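Local coordinates for protein AlyGC mutant - R241A (Glaciecola chathamensis S18K6, PDB 5GKQ) that belongs to polysaccharide lyase family 6 and, in its unmutated form, degrades the uronic acid polymer alginate, probably by beta-elimination, at residues 64-69 against 76-81; 125-130 against 149-154; 501-506 against 530-535; 505-510 against 539-544. One frame throughout, in Å; residues are numbered along the deposited sequence.

Contact 1 (64-69 against 76-81)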
loop_
_atom_site.group_PDB
_atom_site.type_symbol
_atom_site.label_atom_id
_atom_site.label_comp_id
_atom_site.label_asym_id
_atom_site.label_seq_id
_atom_site.Cartn_x
_atom_site.Cartn_y
_atom_site.Cartn_z
ATOM N N SER A 64 1.741 -25.409 6.635
ATOM C CA SER A 64 1.534 -26.845 6.535
ATOM C C SER A 64 1.015 -27.197 5.147
ATOM O O SER A 64 0.429 -26.368 4.452
ATOM C CB SER A 64 0.538 -27.332 7.587
ATOM O OG SER A 64 0.805 -26.776 8.861
ATOM N N ASN A 65 1.248 -28.436 4.745
ATOM C CA ASN A 65 0.683 -28.964 3.513
ATOM C C ASN A 65 0.691 -30.478 3.620
ATOM O O ASN A 65 1.085 -31.038 4.639
ATOM C CB ASN A 65 1.457 -28.491 2.281
ATOM C CG ASN A 65 2.904 -28.888 2.327
ATOM O OD1 ASN A 65 3.351 -29.479 3.288
ATOM N ND2 ASN A 65 3.643 -28.575 1.283
ATOM N N LEU A 66 0.269 -31.134 2.548
ATOM C CA LEU A 66 0.186 -32.584 2.489
ATOM C C LEU A 66 0.534 -33.037 1.080
ATOM O O LEU A 66 0.004 -32.498 0.102
ATOM C CB LEU A 66 -1.216 -33.060 2.871
ATOM C CG LEU A 66 -1.581 -34.525 2.683
ATOM C CD1 LEU A 66 -0.647 -35.360 3.476
ATOM C CD2 LEU A 66 -2.992 -34.778 3.128
ATOM N N ARG A 67 1.449 -34.002 0.985
ATOM C CA ARG A 67 1.814 -34.660 -0.261
ATOM C C ARG A 67 1.636 -36.159 -0.086
ATOM O O ARG A 67 1.943 -36.692 0.975
ATOM C CB ARG A 67 3.256 -34.354 -0.642
ATOM C CG ARG A 67 3.528 -32.910 -1.025
ATOM C CD ARG A 67 4.988 -32.740 -1.379
ATOM N NE ARG A 67 5.867 -32.763 -0.209
ATOM C CZ ARG A 67 7.135 -33.172 -0.225
ATOM N NH1 ARG A 67 7.695 -33.620 -1.337
ATOM N NH2 ARG A 67 7.847 -33.141 0.881
ATOM N N LEU A 68 1.120 -36.827 -1.113
ATOM C CA LEU A 68 0.873 -38.261 -1.108
ATOM C C LEU A 68 1.681 -38.896 -2.225
ATOM O O LEU A 68 1.638 -38.428 -3.363
ATOM C CB LEU A 68 -0.601 -38.603 -1.312
ATOM C CG LEU A 68 -1.674 -38.377 -0.250
ATOM C CD1 LEU A 68 -2.154 -36.952 -0.269
ATOM C CD2 LEU A 68 -2.835 -39.296 -0.485
ATOM N N ALA A 69 2.400 -39.967 -1.907
ATOM C CA ALA A 69 3.211 -40.663 -2.893
ATOM C C ALA A 69 3.171 -42.155 -2.608
ATOM O O ALA A 69 3.298 -42.588 -1.456
ATOM C CB ALA A 69 4.652 -40.156 -2.880
ATOM N N SER A 76 -7.623 -38.768 5.961
ATOM C CA SER A 76 -8.977 -38.448 6.375
ATOM C C SER A 76 -8.973 -37.702 7.696
ATOM O O SER A 76 -8.067 -37.852 8.509
ATOM C CB SER A 76 -9.831 -39.707 6.507
ATOM O OG SER A 76 -9.746 -40.221 7.819
ATOM N N GLY A 77 -9.999 -36.885 7.894
ATOM C CA GLY A 77 -10.223 -36.262 9.184
ATOM C C GLY A 77 -9.220 -35.204 9.569
ATOM O O GLY A 77 -8.835 -35.127 10.738
ATOM N N LEU A 78 -8.796 -34.377 8.620
ATOM C CA LEU A 78 -7.880 -33.276 8.870
ATOM C C LEU A 78 -8.559 -31.935 8.593
ATOM O O LEU A 78 -9.464 -31.846 7.759
ATOM C CB LEU A 78 -6.642 -33.421 7.991
ATOM C CG LEU A 78 -5.873 -34.721 8.188
ATOM C CD1 LEU A 78 -4.683 -34.772 7.251
ATOM C CD2 LEU A 78 -5.423 -34.809 9.624
ATOM N N VAL A 79 -8.104 -30.883 9.279
ATOM C CA VAL A 79 -8.611 -29.521 9.089
ATOM C C VAL A 79 -7.429 -28.577 8.889
ATOM O O VAL A 79 -6.676 -28.317 9.833
ATOM C CB VAL A 79 -9.473 -29.057 10.269
ATOM C CG1 VAL A 79 -9.788 -27.580 10.162
ATOM C CG2 VAL A 79 -10.743 -29.862 10.335
ATOM N N PHE A 80 -7.269 -28.055 7.677
ATOM C CA PHE A 80 -6.281 -27.009 7.421
ATOM C C PHE A 80 -6.908 -25.639 7.655
ATOM O O PHE A 80 -7.959 -25.330 7.090
ATOM C CB PHE A 80 -5.741 -27.073 5.992
ATOM C CG PHE A 80 -4.911 -28.293 5.686
ATOM C CD1 PHE A 80 -5.503 -29.452 5.234
ATOM C CD2 PHE A 80 -3.537 -28.259 5.794
ATOM C CE1 PHE A 80 -4.747 -30.562 4.927
ATOM C CE2 PHE A 80 -2.777 -29.372 5.490
ATOM C CZ PHE A 80 -3.388 -30.525 5.055
ATOM N N LYS A 81 -6.261 -24.823 8.483
ATOM C CA LYS A 81 -6.754 -23.495 8.814
ATOM C C LYS A 81 -5.614 -22.703 9.446
ATOM O O LYS A 81 -4.558 -23.244 9.757
ATOM C CB LYS A 81 -7.967 -23.570 9.742
ATOM C CG LYS A 81 -7.612 -23.708 11.170
ATOM C CD LYS A 81 -8.831 -23.704 12.058
ATOM C CE LYS A 81 -8.389 -23.908 13.509
ATOM N NZ LYS A 81 -9.481 -23.839 14.517
#
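Phe80 reaches across from its strand and brings the far end of its ring against the backbone of Asn65 and the root of Leu66. CE2 of Phe80 lies 4.0 Å from CA of Asn65, and CZ of Phe80 is equally close, at 4.0 Å, to CB of Leu66. The ring approaches both obliquely, whereas the carbonyl carbon of Ser64 lies at its edge. A second, looser touch is methyl to methyl: CD2 of Leu66 stands 4.5 Å from CD1 of Leu78. With CG of Leu66 anti to the backbone N (chi1 171°), its branched end extends to meet Leu78. These contacts are purely apolar, and the polar groups beside them find partners elsewhere. Ser64 OG bonds to Thr61 O and Phe34 N, and Asn65 ND2 bonds to Thr87 OG1, fixing the start of 64-69 beside the ring. The two strand axes pass 9.8 Å apart at 133°, the spacing of facing walls rather than neighbours in a sheet. This is interior packing of a right-handed parallel beta-helix, the pectate lyase-like fold of the family. Strand 65-69 runs between strands 35-41 and 89-92 on one wall; on the other, strands 58-62 and 105-112 flank 78-81, where Phe80 packs on Leu60 and Leu78 on both Val58 and Val109.

Contact 2 (125-130 against 149-154). With BEM (beta-D-mannopyranuronic acid), chain C.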
loop_
_atom_site.group_PDB
_atom_site.type_symbol
_atom_site.label_atom_id
_atom_site.label_comp_id
_atom_site.label_asym_id
_atom_site.label_seq_id
_atom_site.Cartn_x
_atom_site.Cartn_y
_atom_site.Cartn_z
ATOM N N TRP A 125 -5.180 -25.139 -3.963
ATOM C CA TRP A 125 -5.462 -25.850 -2.737
ATOM C C TRP A 125 -5.347 -27.362 -2.899
ATOM O O TRP A 125 -4.867 -28.027 -1.976
ATOM C CB TRP A 125 -6.844 -25.450 -2.204
ATOM C CG TRP A 125 -6.762 -24.204 -1.364
ATOM C CD1 TRP A 125 -5.682 -23.385 -1.239
ATOM C CD2 TRP A 125 -7.778 -23.650 -0.519
ATOM N NE1 TRP A 125 -5.961 -22.357 -0.383
ATOM C CE2 TRP A 125 -7.239 -22.498 0.077
ATOM C CE3 TRP A 125 -9.084 -24.020 -0.206
ATOM C CZ2 TRP A 125 -7.953 -21.719 0.965
ATOM C CZ3 TRP A 125 -9.794 -23.234 0.670
ATOM C CH2 TRP A 125 -9.229 -22.098 1.245
ATOM N N VAL A 126 -5.719 -27.920 -4.054
ATOM C CA VAL A 126 -5.663 -29.358 -4.280
ATOM C C VAL A 126 -5.134 -29.624 -5.686
ATOM O O VAL A 126 -5.650 -29.080 -6.663
ATOM C CB VAL A 126 -7.037 -30.028 -4.082
ATOM C CG1 VAL A 126 -6.919 -31.542 -4.260
ATOM C CG2 VAL A 126 -7.588 -29.724 -2.719
ATOM N N MET A 127 -4.127 -30.494 -5.793
ATOM C CA MET A 127 -3.516 -30.835 -7.073
ATOM C C MET A 127 -3.420 -32.344 -7.212
ATOM O O MET A 127 -2.708 -32.990 -6.444
ATOM C CB MET A 127 -2.139 -30.192 -7.192
ATOM C CG MET A 127 -2.217 -28.732 -7.591
ATOM S SD MET A 127 -2.222 -28.519 -9.364
ATOM C CE MET A 127 -3.013 -26.927 -9.487
ATOM N N VAL A 128 -4.115 -32.901 -8.196
ATOM C CA VAL A 128 -4.199 -34.340 -8.399
ATOM C C VAL A 128 -3.298 -34.756 -9.556
ATOM O O VAL A 128 -3.306 -34.126 -10.617
ATOM C CB VAL A 128 -5.647 -34.779 -8.679
ATOM C CG1 VAL A 128 -5.795 -36.280 -8.459
ATOM C CG2 VAL A 128 -6.624 -33.974 -7.854
ATOM N N TYR A 129 -2.540 -35.841 -9.357
ATOM C CA TYR A 129 -1.753 -36.512 -10.390
ATOM C C TYR A 129 -2.044 -38.004 -10.338
ATOM O O TYR A 129 -2.873 -38.467 -9.555
ATOM C CB TYR A 129 -0.246 -36.280 -10.217
ATOM C CG TYR A 129 0.142 -34.855 -9.959
ATOM C CD1 TYR A 129 0.016 -34.307 -8.699
ATOM C CD2 TYR A 129 0.648 -34.055 -10.974
ATOM C CE1 TYR A 129 0.368 -32.999 -8.456
ATOM C CE2 TYR A 129 1.001 -32.736 -10.738
ATOM C CZ TYR A 129 0.861 -32.221 -9.477
ATOM O OH TYR A 129 1.224 -30.923 -9.246
ATOM N N GLY A 130 -1.353 -38.769 -11.172
ATOM C CA GLY A 130 -1.444 -40.213 -11.075
ATOM C C GLY A 130 -2.675 -40.766 -11.770
ATOM O O GLY A 130 -3.192 -40.176 -12.718
ATOM N N THR A 149 -8.782 -23.418 -7.165
ATOM C CA THR A 149 -8.867 -24.115 -5.885
ATOM C C THR A 149 -8.372 -25.553 -6.019
ATOM O O THR A 149 -7.561 -26.015 -5.217
ATOM C CB THR A 149 -10.304 -24.099 -5.342
ATOM O OG1 THR A 149 -10.857 -22.784 -5.414
ATOM C CG2 THR A 149 -10.311 -24.529 -3.894
ATOM N N MET A 150 -8.824 -26.259 -7.054
ATOM C CA MET A 150 -8.462 -27.647 -7.282
ATOM C C MET A 150 -8.269 -27.897 -8.769
ATOM O O MET A 150 -9.092 -27.478 -9.577
ATOM C CB MET A 150 -9.541 -28.580 -6.736
ATOM C CG MET A 150 -9.305 -30.031 -7.041
ATOM S SD MET A 150 -10.536 -31.067 -6.268
ATOM C CE MET A 150 -9.866 -32.699 -6.591
ATOM N N ALA A 151 -7.195 -28.594 -9.130
ATOM C CA ALA A 151 -6.943 -28.942 -10.519
ATOM C C ALA A 151 -6.544 -30.404 -10.642
ATOM O O ALA A 151 -6.099 -31.038 -9.680
ATOM C CB ALA A 151 -5.838 -28.089 -11.123
ATOM N N VAL A 152 -6.689 -30.930 -11.851
ATOM C CA VAL A 152 -6.196 -32.249 -12.217
ATOM C C VAL A 152 -5.123 -32.054 -13.277
ATOM O O VAL A 152 -5.421 -31.627 -14.394
ATOM C CB VAL A 152 -7.310 -33.155 -12.739
ATOM C CG1 VAL A 152 -6.709 -34.402 -13.371
ATOM C CG2 VAL A 152 -8.271 -33.504 -11.616
ATOM N N ARG A 153 -3.883 -32.366 -12.946
ATOM C CA ARG A 153 -2.797 -32.127 -13.875
ATOM C C ARG A 153 -2.571 -33.336 -14.767
ATOM O O ARG A 153 -2.827 -34.472 -14.375
ATOM C CB ARG A 153 -1.530 -31.752 -13.116
ATOM C CG ARG A 153 -1.569 -30.289 -12.673
ATOM C CD ARG A 153 -0.194 -29.708 -12.590
ATOM N NE ARG A 153 -0.201 -28.260 -12.551
ATOM C CZ ARG A 153 -0.147 -27.487 -13.630
ATOM N NH1 ARG A 153 -0.092 -28.035 -14.840
ATOM N NH2 ARG A 153 -0.156 -26.165 -13.501
ATOM N N LEU A 154 -2.147 -33.069 -16.003
ATOM C CA LEU A 154 -1.773 -34.092 -16.974
ATOM C C LEU A 154 -0.354 -33.856 -17.469
ATOM O O LEU A 154 -0.054 -34.105 -18.638
ATOM C CB LEU A 154 -2.745 -34.124 -18.150
ATOM C CG LEU A 154 -4.216 -33.982 -17.793
ATOM C CD1 LEU A 154 -5.012 -33.657 -19.029
ATOM C CD2 LEU A 154 -4.735 -35.243 -17.156
HETATM C C1 BEM C . 1.872 -23.895 -15.488
HETATM C C2 BEM C . 1.463 -23.799 -16.945
HETATM O O2 BEM C . 0.799 -24.991 -17.334
HETATM C C3 BEM C . 0.577 -22.580 -17.157
HETATM O O3 BEM C . -0.103 -22.591 -18.401
HETATM C C4 BEM C . -0.517 -22.478 -16.138
HETATM O O4 BEM C . -0.992 -21.151 -16.278
HETATM C C5 BEM C . 0.066 -22.630 -14.753
HETATM O O5 BEM C . 0.707 -23.895 -14.673
HETATM C C6 BEM C . -1.047 -22.354 -13.786
HETATM O O6B BEM C . -1.437 -23.200 -12.952
HETATM O O6A BEM C . -1.649 -21.283 -13.977
HETATM O O1 BEM C . 2.654 -25.075 -15.317
#
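Two neighbouring amides grip the carbonyl oxygen of Thr149: Trp125 N at 2.8 Å from Thr149 O and Val126 N at 2.9 Å from it. From this corner, two adjacent rungs of the parallel beta-helix run side by side in register, their axes 9° apart. The ladder continues through Ala151 N to Val126 O, Val128 N to Ala151 O and Arg153 N to Val128 O. On one face, the extended chain of Met150 lies across the valines, its CE 3.7 Å from CG2 of Val128, beside Phe135 and Ile166. The other face carries Met127 and Ala151 and leads to the glycan pocket. Here Met127 SD borders the Arg153 side chain, and the Tyr129 ring runs alongside its aliphatic part, CE2 of Tyr129 3.6 Å from CB of Arg153. Extended from CG to NE, Arg153 carries its guanidinium out to the sugar, near Arg186. Its NH2 donates to the ring oxygen O5 of the bound mannuronate, 2.7 Å away at the guanidinium edge.

Contact 3 (501-506 against 530-535)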
loop_
_atom_site.group_PDB
_atom_site.type_symbol
_atom_site.label_atom_id
_atom_site.label_comp_id
_atom_site.label_asym_id
_atom_site.label_seq_id
_atom_site.Cartn_x
_atom_site.Cartn_y
_atom_site.Cartn_z
ATOM N N THR A 501 -6.312 10.148 9.142
ATOM C CA THR A 501 -7.317 9.158 8.802
ATOM C C THR A 501 -8.358 9.130 9.904
ATOM O O THR A 501 -8.020 9.171 11.083
ATOM C CB THR A 501 -6.715 7.770 8.639
ATOM O OG1 THR A 501 -5.663 7.817 7.677
ATOM C CG2 THR A 501 -7.769 6.789 8.168
ATOM N N LEU A 502 -9.622 9.082 9.529
ATOM C CA LEU A 502 -10.649 8.878 10.531
ATOM C C LEU A 502 -10.992 7.402 10.643
ATOM O O LEU A 502 -10.973 6.839 11.734
ATOM C CB LEU A 502 -11.900 9.690 10.190
ATOM C CG LEU A 502 -13.070 9.486 11.151
ATOM C CD1 LEU A 502 -12.818 10.189 12.444
ATOM C CD2 LEU A 502 -14.372 9.971 10.563
ATOM N N ILE A 503 -11.292 6.758 9.524
ATOM C CA ILE A 503 -11.767 5.390 9.521
ATOM C C ILE A 503 -10.851 4.558 8.640
ATOM O O ILE A 503 -10.581 4.926 7.490
ATOM C CB ILE A 503 -13.226 5.300 9.052
ATOM C CG1 ILE A 503 -14.134 6.001 10.052
ATOM C CG2 ILE A 503 -13.628 3.866 8.950
ATOM C CD1 ILE A 503 -15.596 5.895 9.723
ATOM N N GLU A 504 -10.354 3.451 9.197
ATOM C CA GLU A 504 -9.543 2.477 8.487
ATOM C C GLU A 504 -10.310 1.166 8.455
ATOM O O GLU A 504 -10.595 0.585 9.500
ATOM C CB GLU A 504 -8.183 2.280 9.154
ATOM C CG GLU A 504 -7.379 1.101 8.584
ATOM C CD GLU A 504 -6.064 0.832 9.307
ATOM O OE1 GLU A 504 -4.990 0.926 8.681
ATOM O OE2 GLU A 504 -6.110 0.504 10.506
ATOM N N ILE A 505 -10.654 0.710 7.267
ATOM C CA ILE A 505 -11.320 -0.569 7.108
ATOM C C ILE A 505 -10.246 -1.639 7.003
ATOM O O ILE A 505 -9.436 -1.638 6.071
ATOM C CB ILE A 505 -12.234 -0.565 5.881
ATOM C CG1 ILE A 505 -13.303 0.524 6.026
ATOM C CG2 ILE A 505 -12.872 -1.911 5.710
ATOM C CD1 ILE A 505 -14.238 0.593 4.863
ATOM N N ASN A 506 -10.215 -2.531 7.975
ATOM C CA ASN A 506 -9.211 -3.577 8.033
ATOM C C ASN A 506 -9.812 -4.917 7.634
ATOM O O ASN A 506 -10.989 -5.021 7.273
ATOM C CB ASN A 506 -8.605 -3.664 9.429
ATOM C CG ASN A 506 -7.124 -3.653 9.391
ATOM O OD1 ASN A 506 -6.497 -4.585 8.879
ATOM N ND2 ASN A 506 -6.538 -2.577 9.894
ATOM N N THR A 530 -6.974 11.252 4.188
ATOM C CA THR A 530 -8.012 10.358 3.686
ATOM C C THR A 530 -9.026 10.176 4.802
ATOM O O THR A 530 -8.676 9.676 5.868
ATOM C CB THR A 530 -7.435 8.994 3.276
ATOM O OG1 THR A 530 -6.762 8.420 4.401
ATOM C CG2 THR A 530 -6.444 9.124 2.144
ATOM N N LEU A 531 -10.274 10.569 4.583
ATOM C CA LEU A 531 -11.244 10.399 5.658
ATOM C C LEU A 531 -11.424 8.922 5.984
ATOM O O LEU A 531 -11.300 8.514 7.139
ATOM C CB LEU A 531 -12.583 11.038 5.293
ATOM C CG LEU A 531 -13.545 11.154 6.468
ATOM C CD1 LEU A 531 -13.191 12.345 7.282
ATOM C CD2 LEU A 531 -14.964 11.259 6.032
ATOM N N ILE A 532 -11.676 8.108 4.965
ATOM C CA ILE A 532 -11.954 6.690 5.084
ATOM C C ILE A 532 -11.002 5.952 4.153
ATOM O O ILE A 532 -10.729 6.420 3.045
ATOM C CB ILE A 532 -13.421 6.400 4.729
ATOM C CG1 ILE A 532 -14.320 7.278 5.573
ATOM C CG2 ILE A 532 -13.769 4.954 4.938
ATOM C CD1 ILE A 532 -15.788 7.107 5.298
ATOM N N ARG A 533 -10.478 4.809 4.592
ATOM C CA ARG A 533 -9.557 4.085 3.721
ATOM C C ARG A 533 -9.448 2.631 4.157
ATOM O O ARG A 533 -9.740 2.288 5.299
ATOM C CB ARG A 533 -8.174 4.739 3.711
ATOM C CG ARG A 533 -7.509 4.750 5.059
ATOM C CD ARG A 533 -6.082 5.231 4.991
ATOM N NE ARG A 533 -5.494 5.295 6.328
ATOM C CZ ARG A 533 -4.906 4.270 6.934
ATOM N NH1 ARG A 533 -4.821 3.114 6.306
ATOM N NH2 ARG A 533 -4.407 4.400 8.157
ATOM N N THR A 534 -9.032 1.777 3.229
ATOM C CA THR A 534 -8.630 0.439 3.622
ATOM C C THR A 534 -7.265 0.506 4.283
ATOM O O THR A 534 -6.582 1.534 4.241
ATOM C CB THR A 534 -8.571 -0.523 2.432
ATOM O OG1 THR A 534 -7.528 -0.127 1.535
ATOM C CG2 THR A 534 -9.887 -0.587 1.688
ATOM N N THR A 535 -6.886 -0.597 4.928
ATOM C CA THR A 535 -5.534 -0.727 5.440
ATOM C C THR A 535 -4.553 -0.582 4.292
ATOM O O THR A 535 -4.863 -0.890 3.144
ATOM C CB THR A 535 -5.351 -2.084 6.120
ATOM O OG1 THR A 535 -3.974 -2.276 6.454
ATOM C CG2 THR A 535 -5.769 -3.175 5.194
#
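Residues 503-505 pair in parallel with 532-534, Ile503 beside Ile532, Glu504 beside Arg533 and Ile505 beside Thr534, as adjacent rungs of the C-terminal parallel beta-helix. At the corner before them Leu531 O accepts from both Leu502 N and Ile503 N, each at 3.0 Å. The isoleucines stack inward in a short ladder, with CB of Ile503 4.1 Å from CG1 of Ile532. Arg533 dominates the other face. Its CG sits between the backbone N and the carbonyl carbon (chi1 62°), and the extended chain crosses Thr501 at about a right angle. NE then meets Thr501 OG1 at 2.9 Å, almost perfectly straight (178°) and within the guanidinium plane. NH1 bonds to the carbonyl oxygen of Thr534, 3.1 Å away, and makes a weak salt bridge, 3.2 Å long, to OE1 of Glu504, whose carboxylate is turned 77° from the guanidinium. Glu504 OE2 bonds instead to Ser478 OG. Glu121 of the second subunit joins the group, OE1 salt-bridging Arg533 NH2 and bonding to Thr501 OG1. Carboxylates from two chains thus probably offset the arginine's charge, and its bonds tie this rung to the subunit interface.

Contact 4 (505-510 against 539-544)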
loop_
_atom_site.group_PDB
_atom_site.type_symbol
_atom_site.label_atom_id
_atom_site.label_comp_id
_atom_site.label_asym_id
_atom_site.label_seq_id
_atom_site.Cartn_x
_atom_site.Cartn_y
_atom_site.Cartn_z
ATOM N N ILE A 505 -10.654 0.710 7.267
ATOM C CA ILE A 505 -11.320 -0.569 7.108
ATOM C C ILE A 505 -10.246 -1.639 7.003
ATOM O O ILE A 505 -9.436 -1.638 6.071
ATOM C CB ILE A 505 -12.234 -0.565 5.881
ATOM C CG1 ILE A 505 -13.303 0.524 6.026
ATOM C CG2 ILE A 505 -12.872 -1.911 5.710
ATOM C CD1 ILE A 505 -14.238 0.593 4.863
ATOM N N ASN A 506 -10.215 -2.531 7.975
ATOM C CA ASN A 506 -9.211 -3.577 8.033
ATOM C C ASN A 506 -9.812 -4.917 7.634
ATOM O O ASN A 506 -10.989 -5.021 7.273
ATOM C CB ASN A 506 -8.605 -3.664 9.429
ATOM C CG ASN A 506 -7.124 -3.653 9.391
ATOM O OD1 ASN A 506 -6.497 -4.585 8.879
ATOM N ND2 ASN A 506 -6.538 -2.577 9.894
ATOM N N ASN A 507 -8.981 -5.952 7.727
ATOM C CA ASN A 507 -9.424 -7.301 7.427
ATOM C C ASN A 507 -10.618 -7.662 8.292
ATOM O O ASN A 507 -10.635 -7.410 9.498
ATOM C CB ASN A 507 -8.288 -8.293 7.643
ATOM C CG ASN A 507 -7.294 -8.291 6.501
ATOM O OD1 ASN A 507 -7.612 -8.690 5.382
ATOM N ND2 ASN A 507 -6.084 -7.833 6.774
ATOM N N LYS A 508 -11.626 -8.230 7.647
ATOM C CA LYS A 508 -12.932 -8.557 8.188
ATOM C C LYS A 508 -13.765 -7.317 8.450
ATOM O O LYS A 508 -14.905 -7.441 8.897
ATOM C CB LYS A 508 -12.846 -9.413 9.465
ATOM C CG LYS A 508 -12.379 -10.835 9.201
ATOM C CD LYS A 508 -12.494 -11.733 10.417
ATOM C CE LYS A 508 -11.230 -11.712 11.261
ATOM N NZ LYS A 508 -11.281 -12.732 12.331
ATOM N N GLY A 509 -13.251 -6.123 8.164
ATOM C CA GLY A 509 -13.999 -4.918 8.442
ATOM C C GLY A 509 -15.018 -4.621 7.352
ATOM O O GLY A 509 -14.768 -4.808 6.164
ATOM N N ASN A 510 -16.182 -4.154 7.780
ATOM C CA ASN A 510 -17.243 -3.746 6.880
ATOM C C ASN A 510 -18.054 -2.688 7.604
ATOM O O ASN A 510 -18.380 -2.878 8.781
ATOM C CB ASN A 510 -18.146 -4.920 6.495
ATOM C CG ASN A 510 -17.407 -6.035 5.766
ATOM O OD1 ASN A 510 -17.074 -5.906 4.596
ATOM N ND2 ASN A 510 -17.182 -7.144 6.452
ATOM N N MET A 539 -4.538 -6.735 2.113
ATOM C CA MET A 539 -5.867 -7.064 2.640
ATOM C C MET A 539 -6.299 -8.397 2.051
ATOM O O MET A 539 -6.183 -8.606 0.837
ATOM C CB MET A 539 -6.837 -5.952 2.260
ATOM C CG MET A 539 -8.089 -5.896 3.081
ATOM S SD MET A 539 -9.087 -4.483 2.595
ATOM C CE MET A 539 -10.345 -4.467 3.852
ATOM N N GLN A 540 -6.778 -9.296 2.914
ATOM C CA GLN A 540 -7.243 -10.620 2.522
ATOM C C GLN A 540 -8.746 -10.689 2.318
ATOM O O GLN A 540 -9.203 -11.279 1.335
ATOM C CB GLN A 540 -6.842 -11.688 3.545
ATOM C CG GLN A 540 -5.348 -11.932 3.622
ATOM C CD GLN A 540 -4.748 -11.067 4.672
ATOM O OE1 GLN A 540 -5.316 -10.926 5.742
ATOM N NE2 GLN A 540 -3.627 -10.434 4.368
ATOM N N ARG A 541 -9.538 -10.084 3.187
ATOM C CA ARG A 541 -10.977 -10.040 2.985
ATOM C C ARG A 541 -11.394 -8.901 2.058
ATOM O O ARG A 541 -10.914 -7.776 2.180
ATOM C CB ARG A 541 -11.669 -9.874 4.329
ATOM C CG ARG A 541 -11.329 -10.945 5.291
ATOM C CD ARG A 541 -11.924 -12.239 4.840
ATOM N NE ARG A 541 -11.297 -13.363 5.515
ATOM C CZ ARG A 541 -11.751 -13.891 6.638
ATOM N NH1 ARG A 541 -12.844 -13.399 7.210
ATOM N NH2 ARG A 541 -11.114 -14.917 7.175
ATOM N N ASN A 542 -12.319 -9.195 1.146
ATOM C CA ASN A 542 -13.082 -8.143 0.493
ATOM C C ASN A 542 -13.914 -7.410 1.540
ATOM O O ASN A 542 -14.169 -7.922 2.632
ATOM C CB ASN A 542 -14.009 -8.706 -0.588
ATOM C CG ASN A 542 -13.265 -9.337 -1.749
ATOM O OD1 ASN A 542 -12.052 -9.237 -1.862
ATOM N ND2 ASN A 542 -14.005 -9.990 -2.624
ATOM N N TYR A 543 -14.347 -6.193 1.211
ATOM C CA TYR A 543 -15.096 -5.402 2.169
ATOM C C TYR A 543 -16.354 -4.838 1.528
ATOM O O TYR A 543 -16.532 -4.860 0.308
ATOM C CB TYR A 543 -14.243 -4.279 2.749
ATOM C CG TYR A 543 -13.786 -3.263 1.737
ATOM C CD1 TYR A 543 -12.783 -3.565 0.829
ATOM C CD2 TYR A 543 -14.349 -2.002 1.694
ATOM C CE1 TYR A 543 -12.365 -2.641 -0.097
ATOM C CE2 TYR A 543 -13.943 -1.072 0.768
ATOM C CZ TYR A 543 -12.946 -1.389 -0.119
ATOM O OH TYR A 543 -12.533 -0.470 -1.044
ATOM N N ARG A 544 -17.241 -4.359 2.388
ATOM C CA ARG A 544 -18.477 -3.714 1.998
ATOM C C ARG A 544 -18.530 -2.376 2.698
ATOM O O ARG A 544 -18.165 -2.287 3.871
ATOM C CB ARG A 544 -19.680 -4.541 2.383
ATOM C CG ARG A 544 -19.732 -5.869 1.680
ATOM C CD ARG A 544 -20.696 -6.809 2.370
ATOM N NE ARG A 544 -20.067 -7.468 3.505
ATOM C CZ ARG A 544 -20.716 -7.805 4.606
ATOM N NH1 ARG A 544 -22.001 -7.523 4.709
ATOM N NH2 ARG A 544 -20.073 -8.411 5.592
HETATM O O HOH W 1 -17.723 -8.667 2.647
#
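Asn507 OD1 takes two backbone amides of the facing loop, Gln540 N at 2.7 Å from OD1 and Arg541 N at 3.2 Å from it, both in the carbonyl plane of the side-chain amide. Asn507 is the second residue of a type II turn, closed by Gly509 N to Asn506 O, which presents its side chain to that loop. Three residues on, Asn510 does much the same: its OD1 accepts from Arg544 N at 2.7 Å, while ND2 bonds to Thr482 OG1, so one amide joins three successive coils. With CG of Asn510 anti to its own carbonyl carbon (chi1 -61°), the amide turns to the backbone of Arg544, and CB lies over one face of the Arg544 guanidinium. The side-chain donors of Arg544 go to other partners: NE gives to a water 2.8 Å away, and NH2 bonds to Val434 O. Beneath the turn, CG2 of Ile505 meets both CE of Met539 and CB of Tyr543, each 4.0 Å from it. Two side chains of the second loop look outward to the N-terminal half of the chain, Gln540 NE2 bonding to Pro117 O and Asn542 ND2 to Ile176 O. Asn542 ND2 also bonds to Asp573 OD1. Past the loops, strand 510-514 pairs in parallel with 482-487 and 543-548, the latter followed by 572-578 in the C-terminal beta-helix.

Contacts 1 and 2 follow in series and close before 3 and 4 open; those two start from one overlapping stretch, with 530-535 ahead of 539-544. Contacts 1 and 2 lie in the N-terminal beta-helix with centres about 14 Å apart; strands 65-69, 124-128 and 150-152 line the same wall, with 89-92 between the first two. Contact 1 packs across the interior, and contact 2 pairs neighbouring rungs at the glycan pocket. Contacts 3 and 4, centres about 11 Å apart, touch where Thr534 packs on Tyr543 and Met539. Some 28 to 39 Å separates their centres from those of the first pair. Contact 3 reaches the second subunit, while contact 4 bonds to the N-terminal half, so the C-terminal beta-helix meets both.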